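Local structure of esterase (Uncultured bacterium, 5EGN) at residues R54-S59 and K177-A182. The protein hydrolyses esters and degrades N-acyl homoserine lactones, the signals of bacterial quorum sensing, as a probable serine hydrolase of the alpha/beta hydrolase fold. The protein carries 2 engineered substitutions. Sequence-based numbering, arbitrary orientation.
Sequences RGHGRS and KHVFDA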
loop_
_atom_site.group_PDB
_atom_site.type_symbol
_atom_site.label_atom_id
_atom_site.label_comp_id
_atom_site.label_asym_id
_atom_site.label_seq_id
_atom_site.Cartn_x
_atom_site.Cartn_y
_atom_site.Cartn_z
ATOM N N ARG A 54 -5.214 14.849 6.821
ATOM C CA ARG A 54 -6.340 15.553 6.223
ATOM C C ARG A 54 -5.902 16.147 4.890
ATOM O O ARG A 54 -4.787 16.650 4.761
ATOM C CB ARG A 54 -6.872 16.643 7.158
ATOM C CG ARG A 54 -5.854 17.698 7.554
ATOM C CD ARG A 54 -6.521 18.848 8.288
ATOM N NE ARG A 54 -7.250 18.387 9.467
ATOM C CZ ARG A 54 -8.016 19.165 10.226
ATOM N NH1 ARG A 54 -8.157 20.450 9.933
ATOM N NH2 ARG A 54 -8.640 18.657 11.279
ATOM N N GLY A 55 -6.775 16.065 3.894
ATOM C CA GLY A 55 -6.442 16.533 2.563
ATOM C C GLY A 55 -5.719 15.481 1.744
ATOM O O GLY A 55 -5.343 15.727 0.598
ATOM N N HIS A 56 -5.525 14.305 2.333
ATOM C CA HIS A 56 -4.807 13.225 1.666
ATOM C C HIS A 56 -5.597 11.924 1.663
ATOM O O HIS A 56 -6.285 11.599 2.630
ATOM C CB HIS A 56 -3.450 12.989 2.333
ATOM C CG HIS A 56 -2.525 14.162 2.260
ATOM N ND1 HIS A 56 -2.642 15.254 3.092
ATOM C CD2 HIS A 56 -1.468 14.414 1.453
ATOM C CE1 HIS A 56 -1.695 16.129 2.803
ATOM N NE2 HIS A 56 -0.969 15.644 1.812
ATOM N N GLY A 57 -5.486 11.190 0.560
ATOM C CA GLY A 57 -6.020 9.845 0.449
ATOM C C GLY A 57 -7.486 9.668 0.790
ATOM O O GLY A 57 -8.366 10.170 0.092
ATOM N N ARG A 58 -7.742 8.947 1.876
ATOM C CA ARG A 58 -9.094 8.542 2.235
ATOM C C ARG A 58 -9.715 9.438 3.301
ATOM O O ARG A 58 -10.879 9.270 3.663
ATOM C CB ARG A 58 -9.080 7.093 2.719
ATOM C CG ARG A 58 -8.489 6.128 1.713
ATOM C CD ARG A 58 -8.159 4.803 2.366
ATOM N NE ARG A 58 -6.808 4.775 2.915
ATOM C CZ ARG A 58 -5.891 3.875 2.580
ATOM N NH1 ARG A 58 -6.184 2.929 1.701
ATOM N NH2 ARG A 58 -4.684 3.918 3.124
ATOM N N SER A 59 -8.931 10.385 3.803
ATOM C CA SER A 59 -9.419 11.322 4.807
ATOM C C SER A 59 -10.170 12.474 4.158
ATOM O O SER A 59 -10.065 12.692 2.950
ATOM C CB SER A 59 -8.263 11.858 5.654
ATOM O OG SER A 59 -7.723 10.844 6.481
ATOM N N LYS A 177 -5.991 19.961 -5.636
ATOM C CA LYS A 177 -5.162 21.154 -5.757
ATOM C C LYS A 177 -5.382 22.149 -4.620
ATOM O O LYS A 177 -4.450 22.837 -4.186
ATOM C CB LYS A 177 -5.431 21.829 -7.101
ATOM C CG LYS A 177 -4.456 22.926 -7.443
ATOM C CD LYS A 177 -3.020 22.473 -7.283
ATOM C CE LYS A 177 -2.162 23.660 -6.888
ATOM N NZ LYS A 177 -2.329 24.811 -7.823
ATOM N N HIS A 178 -6.618 22.215 -4.138
ATOM C CA HIS A 178 -6.977 23.174 -3.102
ATOM C C HIS A 178 -6.312 22.840 -1.770
ATOM O O HIS A 178 -6.101 23.719 -0.940
ATOM C CB HIS A 178 -8.495 23.238 -2.928
ATOM C CG HIS A 178 -9.063 22.121 -2.108
ATOM N ND1 HIS A 178 -9.511 20.941 -2.662
ATOM C CD2 HIS A 178 -9.271 22.013 -0.774
ATOM C CE1 HIS A 178 -9.960 20.151 -1.703
ATOM N NE2 HIS A 178 -9.826 20.776 -0.549
ATOM N N VAL A 179 -5.990 21.567 -1.566
ATOM C CA VAL A 179 -5.274 21.160 -0.365
ATOM C C VAL A 179 -3.840 21.672 -0.426
ATOM O O VAL A 179 -3.309 22.175 0.566
ATOM C CB VAL A 179 -5.281 19.633 -0.184
ATOM C CG1 VAL A 179 -4.336 19.219 0.934
ATOM C CG2 VAL A 179 -6.686 19.156 0.115
ATOM N N PHE A 180 -3.221 21.555 -1.597
ATOM C CA PHE A 180 -1.887 22.108 -1.799
ATOM C C PHE A 180 -1.913 23.612 -1.555
ATOM O O PHE A 180 -1.126 24.128 -0.762
ATOM C CB PHE A 180 -1.368 21.805 -3.207
ATOM C CG PHE A 180 -0.011 22.391 -3.493
ATOM C CD1 PHE A 180 0.115 23.573 -4.207
ATOM C CD2 PHE A 180 1.138 21.767 -3.033
ATOM C CE1 PHE A 180 1.359 24.112 -4.465
ATOM C CE2 PHE A 180 2.384 22.303 -3.290
ATOM C CZ PHE A 180 2.492 23.477 -4.007
ATOM N N ASP A 181 -2.831 24.305 -2.223
ATOM C CA ASP A 181 -2.945 25.756 -2.086
ATOM C C ASP A 181 -3.162 26.192 -0.633
ATOM O O ASP A 181 -2.524 27.132 -0.155
ATOM C CB ASP A 181 -4.078 26.278 -2.966
ATOM C CG ASP A 181 -3.772 26.145 -4.446
ATOM O OD1 ASP A 181 -2.579 26.175 -4.810
ATOM O OD2 ASP A 181 -4.724 26.014 -5.244
ATOM N N ALA A 182 -4.055 25.497 0.065
ATOM C CA ALA A 182 -4.378 25.828 1.449
ATOM C C ALA A 182 -3.196 25.577 2.380
ATOM O O ALA A 182 -2.914 26.385 3.266
ATOM C CB ALA A 182 -5.587 25.038 1.911
#
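The glycine-rich loop that follows strand 47-51 of the alpha/beta hydrolase sheet receives one valine of helix 177-185, and the meeting of V179 with G55 is the heart of the contact. The two methyls of V179 lie side by side against one side of the G55 backbone: CG2 lies 3.6 Å from the G55 CA, and CG1 comes equally close, 3.6 Å, to the G55 carbonyl O. The fork is set by chi1 of 170°, which places CG1 anti to the backbone N and CG2 beside it, so that the two branches meet the loop together. Glycine suits position 55 for two reasons: it readily adopts the positive phi found here, 85°, and its bare CA lets the V179 methyls come close. A branched, apolar valine is a fitting partner, being short and able to cover a bare peptide with two methyls. CG2 also rests over one face of the H178 ring, toward its rim.

H56 adds a looser contact, its CE1 standing 4.5 Å from CG1 of V179, which approaches the ring obliquely. Its imidazole is steadied by a hydrogen bond of 3.1 Å from ND1 to the R54 carbonyl O, which the donor approaches from above the carbonyl plane. From H56 to S59 the chain makes a type II' beta turn, closed by the S59 N to H56 O bond at 3.1 Å; G57, with its positive phi, suits the second position of such a turn. Beyond the valine, H178 NE2 bonds to K61 O and G57 pairs through its backbone with N174, while Y66 also touches V179. The arrangement joins a strand-to-helix loop of the core sheet to the largely helical insertion between strands 110-116 and 206-211, which probably forms the cap found in many alpha/beta hydrolases.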